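Local coordinates for protein BauA (Acinetobacter baumannii, PDB 6HCP) that probably takes up ferric preacinetobactin across the outer membrane as a TonB-dependent siderophore receptor, at residues D597-V602 / A640-S645; A603-Q608 / S634-N639. One frame throughout, in Å; residues are numbered along the deposited sequence.

In the fold
Following the chain from its N terminus, residues 597-602 come first and lead into strand 599-618 of the barrel. Residues 603-608 carry straight on along the same strand; the chain then turns back into strand 622-637, whose last residues, with the two that follow, form 634-639. This segment pairs with 603-608 in contact 2 and closes the smaller loop, a beta hairpin. The chain next runs into the connection 640-645, which returns to 597-602 in contact 1 and closes a wider loop around the first, so the two contacts nest and do not cross. The centres of contact 1 and contact 2 are about 10 Å apart. Together they tie together the two strands of the hairpin and the loop that leads on to strand 645-662.

Contact 1: D597-V602 / A640-S645; sequences DGHTAV and AENTLS. With EDO (1,2-ethanediol), chain X.
Asn642 grips the backbone of Thr600 with both ends of its carboxamide. Thr600 N donates to Asn642 OD1 at 2.8 Å, on a lone pair in the carbonyl plane, while Asn642 ND2 gives an almost straight bond (176°) to Thr600 O, 2.9 Å away. The two bonds engage the N-H and C=O of Thr600 much as a neighbouring strand would and fix the rotation of the amide; ND2 also reaches the carbonyl of Asn639. Beside this clamp, His599 ND1 donates to Ala640 O at 2.7 Å, the acceptor almost in the imidazole plane. With CG anti to its own carbonyl carbon (chi1 -71°), His599 runs past Asn642 in the opposite direction, ring and amide planes 29° apart. Its CE1 comes obliquely to Glu641 O at 3.3 Å. Carbon atoms rest mostly against polar ones: His599 CB lies 3.4 Å from Asn642 OD1, and Val602 CG1 sits 3.5 Å from Ala640 N. The apolar pair Val602 CG1 and Ala640 CB is looser, at 4.5 Å. At the far end of 640-645 an ethanediol, probably from the crystallisation liquor, accepts from Ser645 N. This surface contact fastens the connection between strands 622-637 and 645-662 to the start of strand 599-618, whose other side bonds through His599 and Ala601 to strand 575-590.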
# COMPACT_ATOMS: atom_id res chain seq x y z
N ASP A 597 -7.13 -36.00 26.12
CA ASP A 597 -6.00 -36.85 25.73
C ASP A 597 -5.92 -36.96 24.21
O ASP A 597 -6.92 -37.21 23.52
CB ASP A 597 -6.09 -38.26 26.33
CG ASP A 597 -5.83 -38.34 27.82
OD1 ASP A 597 -5.69 -37.28 28.47
OD2 ASP A 597 -5.79 -39.47 28.33
N GLY A 598 -4.70 -36.80 23.66
CA GLY A 598 -4.48 -36.94 22.25
C GLY A 598 -4.80 -35.67 21.48
O GLY A 598 -4.53 -35.60 20.29
N HIS A 599 -5.25 -34.62 22.18
CA HIS A 599 -5.52 -33.33 21.50
C HIS A 599 -4.20 -32.59 21.24
O HIS A 599 -3.14 -32.93 21.79
CB HIS A 599 -6.49 -32.48 22.32
CG HIS A 599 -7.89 -33.01 22.35
ND1 HIS A 599 -8.91 -32.33 22.97
CD2 HIS A 599 -8.42 -34.15 21.87
CE1 HIS A 599 -10.03 -33.03 22.86
NE2 HIS A 599 -9.75 -34.16 22.20
N THR A 600 -4.28 -31.58 20.38
CA THR A 600 -3.14 -30.72 20.07
C THR A 600 -3.12 -29.56 21.07
O THR A 600 -4.16 -29.02 21.41
CB THR A 600 -3.22 -30.22 18.63
OG1 THR A 600 -3.18 -31.35 17.77
CG2 THR A 600 -2.12 -29.25 18.25
N ALA A 601 -1.93 -29.21 21.55
CA ALA A 601 -1.77 -28.09 22.47
C ALA A 601 -2.24 -26.80 21.80
O ALA A 601 -2.16 -26.67 20.56
CB ALA A 601 -0.34 -27.97 22.91
N VAL A 602 -2.66 -25.84 22.64
CA VAL A 602 -3.16 -24.56 22.14
C VAL A 602 -1.99 -23.70 21.64
O VAL A 602 -0.82 -23.92 21.97
CB VAL A 602 -3.98 -23.81 23.21
CG1 VAL A 602 -5.22 -24.59 23.63
CG2 VAL A 602 -3.12 -23.45 24.41
N ALA A 640 -8.09 -26.37 24.45
CA ALA A 640 -7.49 -27.69 24.60
C ALA A 640 -8.47 -28.77 24.14
O ALA A 640 -8.07 -29.89 23.82
CB ALA A 640 -7.08 -27.90 26.04
N GLU A 641 -9.77 -28.43 24.11
CA GLU A 641 -10.82 -29.29 23.54
C GLU A 641 -10.68 -29.39 22.02
O GLU A 641 -11.25 -30.28 21.39
CB GLU A 641 -12.21 -28.77 23.90
CG GLU A 641 -12.52 -28.83 25.39
CD GLU A 641 -11.79 -27.83 26.28
OE1 GLU A 641 -11.46 -26.71 25.78
OE2 GLU A 641 -11.41 -28.23 27.42
N ASN A 642 -9.92 -28.45 21.43
CA ASN A 642 -9.66 -28.39 20.00
C ASN A 642 -10.97 -28.20 19.21
O ASN A 642 -11.07 -28.63 18.06
CB ASN A 642 -8.90 -29.61 19.47
CG ASN A 642 -7.44 -29.73 19.89
OD1 ASN A 642 -6.78 -30.65 19.45
ND2 ASN A 642 -6.93 -28.84 20.73
N THR A 643 -11.92 -27.47 19.79
CA THR A 643 -13.17 -27.14 19.09
C THR A 643 -13.14 -25.70 18.55
O THR A 643 -14.05 -25.29 17.87
CB THR A 643 -14.37 -27.37 20.01
OG1 THR A 643 -14.11 -26.68 21.24
CG2 THR A 643 -14.63 -28.84 20.26
N LEU A 644 -12.12 -24.94 18.92
CA LEU A 644 -11.91 -23.60 18.37
C LEU A 644 -10.49 -23.52 17.85
O LEU A 644 -9.56 -23.96 18.52
CB LEU A 644 -12.13 -22.52 19.42
CG LEU A 644 -13.55 -22.32 19.95
CD1 LEU A 644 -13.54 -21.32 21.09
CD2 LEU A 644 -14.48 -21.86 18.85
N SER A 645 -10.34 -22.92 16.66
CA SER A 645 -9.03 -22.72 16.04
C SER A 645 -9.04 -21.43 15.21
O SER A 645 -10.10 -20.89 14.91
CB SER A 645 -8.66 -23.89 15.19
OG SER A 645 -9.55 -24.01 14.11
C1 EDO X . -12.84 -22.89 14.16
O1 EDO X . -13.02 -22.24 15.42
C2 EDO X . -13.32 -24.33 14.23
O2 EDO X . -14.43 -24.40 15.14

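Contact 2: A603-Q608 / S634-N639; sequences AVPKNQ and SKQYIN. With C8E ((hydroxyethyloxy)tri(ethyloxy)octane), chain B.
Ser634 and Asn607 join the two strands of an antiparallel beta hairpin in the barrel of this TonB-dependent receptor, but the pairing is irregular and partly carried by water. Among the direct hydrogen bonds, Ser634 N donates to Asn607 O at 3.1 Å; in the other direction Asn607 N finds the hydroxyl, Ser634 OG, at 2.9 Å and a bent 143°. The serine's first torsion sets OG between its backbone N and carbonyl carbon, turned to the other strand. Farther along, Ala603 N donates to Tyr637 O at 2.8 Å.

Two waters stand in for backbone pairs: one links Val604 O to Tyr637 N, another joins Lys606 N, Ser634 OG and Lys635 O. A third bridges the Gln636 side chain to the backbone, donating to both Ala603 O and Gln636 OE1, the latter held also by Arg649.

Packing comes from the methylenes of Gln636, CG lying 3.4 Å from Ala603 O, and its side chain runs alongside the Pro605 ring; both touch Tyr92. Pro605 CA makes a CH...O contact with Lys635 O. A detergent chain passes Asn607 CB, its ether oxygen O9 3.4 Å away.

Within 634-639, Lys635 NZ hydrogen-bonds to Tyr637 OH. The bend at chi2 (101°) folds Gln636 back along its own strand, where NE2 donates to Ser634 O at 2.9 Å, the donor lying 18° out of that carbonyl's plane.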
# COMPACT_ATOMS: atom_id res chain seq x y z
N ALA A 603 -2.35 -22.72 20.80
CA ALA A 603 -1.60 -21.48 20.55
C ALA A 603 -0.56 -21.66 19.44
O ALA A 603 -0.31 -20.71 18.69
CB ALA A 603 -0.97 -20.93 21.82
N VAL A 604 0.15 -22.79 19.44
CA VAL A 604 1.30 -22.97 18.57
C VAL A 604 0.88 -23.63 17.27
O VAL A 604 0.03 -24.52 17.26
CB VAL A 604 2.42 -23.77 19.26
CG1 VAL A 604 3.03 -22.95 20.39
CG2 VAL A 604 1.94 -25.13 19.74
N PRO A 605 1.51 -23.26 16.14
CA PRO A 605 1.26 -23.92 14.86
C PRO A 605 2.08 -25.20 14.77
O PRO A 605 3.17 -25.28 15.34
CB PRO A 605 1.77 -22.89 13.83
CG PRO A 605 2.85 -22.16 14.55
CD PRO A 605 2.42 -22.10 16.00
N LYS A 606 1.60 -26.16 13.96
CA LYS A 606 2.36 -27.38 13.73
C LYS A 606 3.42 -27.19 12.64
O LYS A 606 4.46 -27.82 12.68
CB LYS A 606 1.43 -28.53 13.36
CG LYS A 606 0.59 -28.99 14.54
CD LYS A 606 -0.34 -30.14 14.20
CE LYS A 606 0.32 -31.49 14.25
NZ LYS A 606 -0.71 -32.53 14.49
N ASN A 607 3.19 -26.25 11.72
CA ASN A 607 4.13 -26.04 10.60
C ASN A 607 4.57 -24.57 10.61
O ASN A 607 3.73 -23.70 10.61
CB ASN A 607 3.51 -26.39 9.25
CG ASN A 607 2.94 -27.81 9.20
OD1 ASN A 607 3.50 -28.71 9.79
ND2 ASN A 607 2.00 -28.06 8.31
N GLN A 608 5.87 -24.34 10.38
CA GLN A 608 6.39 -23.00 10.14
C GLN A 608 7.42 -23.06 9.02
O GLN A 608 8.22 -23.99 8.93
CB GLN A 608 7.08 -22.41 11.37
CG GLN A 608 6.17 -22.18 12.56
CD GLN A 608 6.83 -21.22 13.53
OE1 GLN A 608 7.59 -20.35 13.13
NE2 GLN A 608 6.78 -21.55 14.80
N SER A 634 0.87 -22.58 9.92
CA SER A 634 -0.38 -23.30 9.82
C SER A 634 -1.28 -22.94 11.01
O SER A 634 -0.98 -22.06 11.81
CB SER A 634 -0.14 -24.78 9.72
OG SER A 634 0.61 -25.24 10.83
N LYS A 635 -2.44 -23.60 11.09
CA LYS A 635 -3.47 -23.21 12.03
C LYS A 635 -3.02 -23.44 13.48
O LYS A 635 -2.13 -24.26 13.74
CB LYS A 635 -4.75 -23.99 11.72
CG LYS A 635 -4.70 -25.49 11.98
CD LYS A 635 -6.11 -26.07 11.88
CE LYS A 635 -6.20 -27.53 12.23
NZ LYS A 635 -7.62 -27.94 12.34
N GLN A 636 -3.69 -22.77 14.42
CA GLN A 636 -3.46 -22.98 15.85
C GLN A 636 -4.81 -23.20 16.53
O GLN A 636 -5.79 -22.49 16.27
CB GLN A 636 -2.74 -21.79 16.49
CG GLN A 636 -1.62 -21.21 15.64
CD GLN A 636 -2.02 -19.95 14.91
OE1 GLN A 636 -2.38 -18.97 15.54
NE2 GLN A 636 -2.00 -20.00 13.58
N TYR A 637 -4.83 -24.11 17.50
CA TYR A 637 -5.98 -24.31 18.33
C TYR A 637 -6.04 -23.24 19.41
O TYR A 637 -5.01 -22.85 20.01
CB TYR A 637 -6.00 -25.72 18.93
CG TYR A 637 -6.34 -26.76 17.90
CD1 TYR A 637 -7.64 -26.87 17.43
CD2 TYR A 637 -5.35 -27.49 17.26
CE1 TYR A 637 -7.96 -27.76 16.42
CE2 TYR A 637 -5.66 -28.38 16.24
CZ TYR A 637 -6.97 -28.55 15.87
OH TYR A 637 -7.29 -29.38 14.83
N ILE A 638 -7.27 -22.86 19.75
CA ILE A 638 -7.52 -21.81 20.72
C ILE A 638 -7.91 -22.42 22.08
O ILE A 638 -7.71 -21.80 23.13
CB ILE A 638 -8.56 -20.82 20.16
CG1 ILE A 638 -7.97 -20.10 18.94
CG2 ILE A 638 -9.03 -19.82 21.21
CD1 ILE A 638 -6.61 -19.45 19.17
N ASN A 639 -8.45 -23.65 22.06
CA ASN A 639 -8.78 -24.35 23.32
C ASN A 639 -8.29 -25.79 23.26
O ASN A 639 -7.99 -26.32 22.21
CB ASN A 639 -10.27 -24.30 23.67
CG ASN A 639 -11.18 -24.94 22.63
OD1 ASN A 639 -10.74 -25.66 21.74
ND2 ASN A 639 -12.47 -24.64 22.73
C1 C8E B . 12.47 -30.60 8.04
C2 C8E B . 11.33 -30.31 7.09
C3 C8E B . 10.15 -29.66 7.80
C4 C8E B . 9.06 -29.33 6.78
C5 C8E B . 7.91 -28.52 7.39
C6 C8E B . 7.15 -27.74 6.33
C7 C8E B . 6.22 -26.71 6.97
C8 C8E B . 5.79 -25.60 6.00
O9 C8E B . 4.48 -25.14 6.29
C10 C8E B . 4.24 -23.72 6.25
C11 C8E B . 2.81 -23.37 6.62
O12 C8E B . 1.94 -23.19 5.50
C13 C8E B . 0.81 -24.11 5.52
C14 C8E B . -0.55 -23.43 5.74
O15 C8E B . -1.55 -24.18 6.50
C16 C8E B . -2.66 -23.36 6.99
C17 C8E B . -3.72 -24.07 7.89
O18 C8E B . -4.84 -23.14 8.04
O HOH W 1 -1.52 -18.43 18.05
O HOH W 2 -2.33 -25.40 18.19
O HOH W 3 -1.03 -26.31 12.60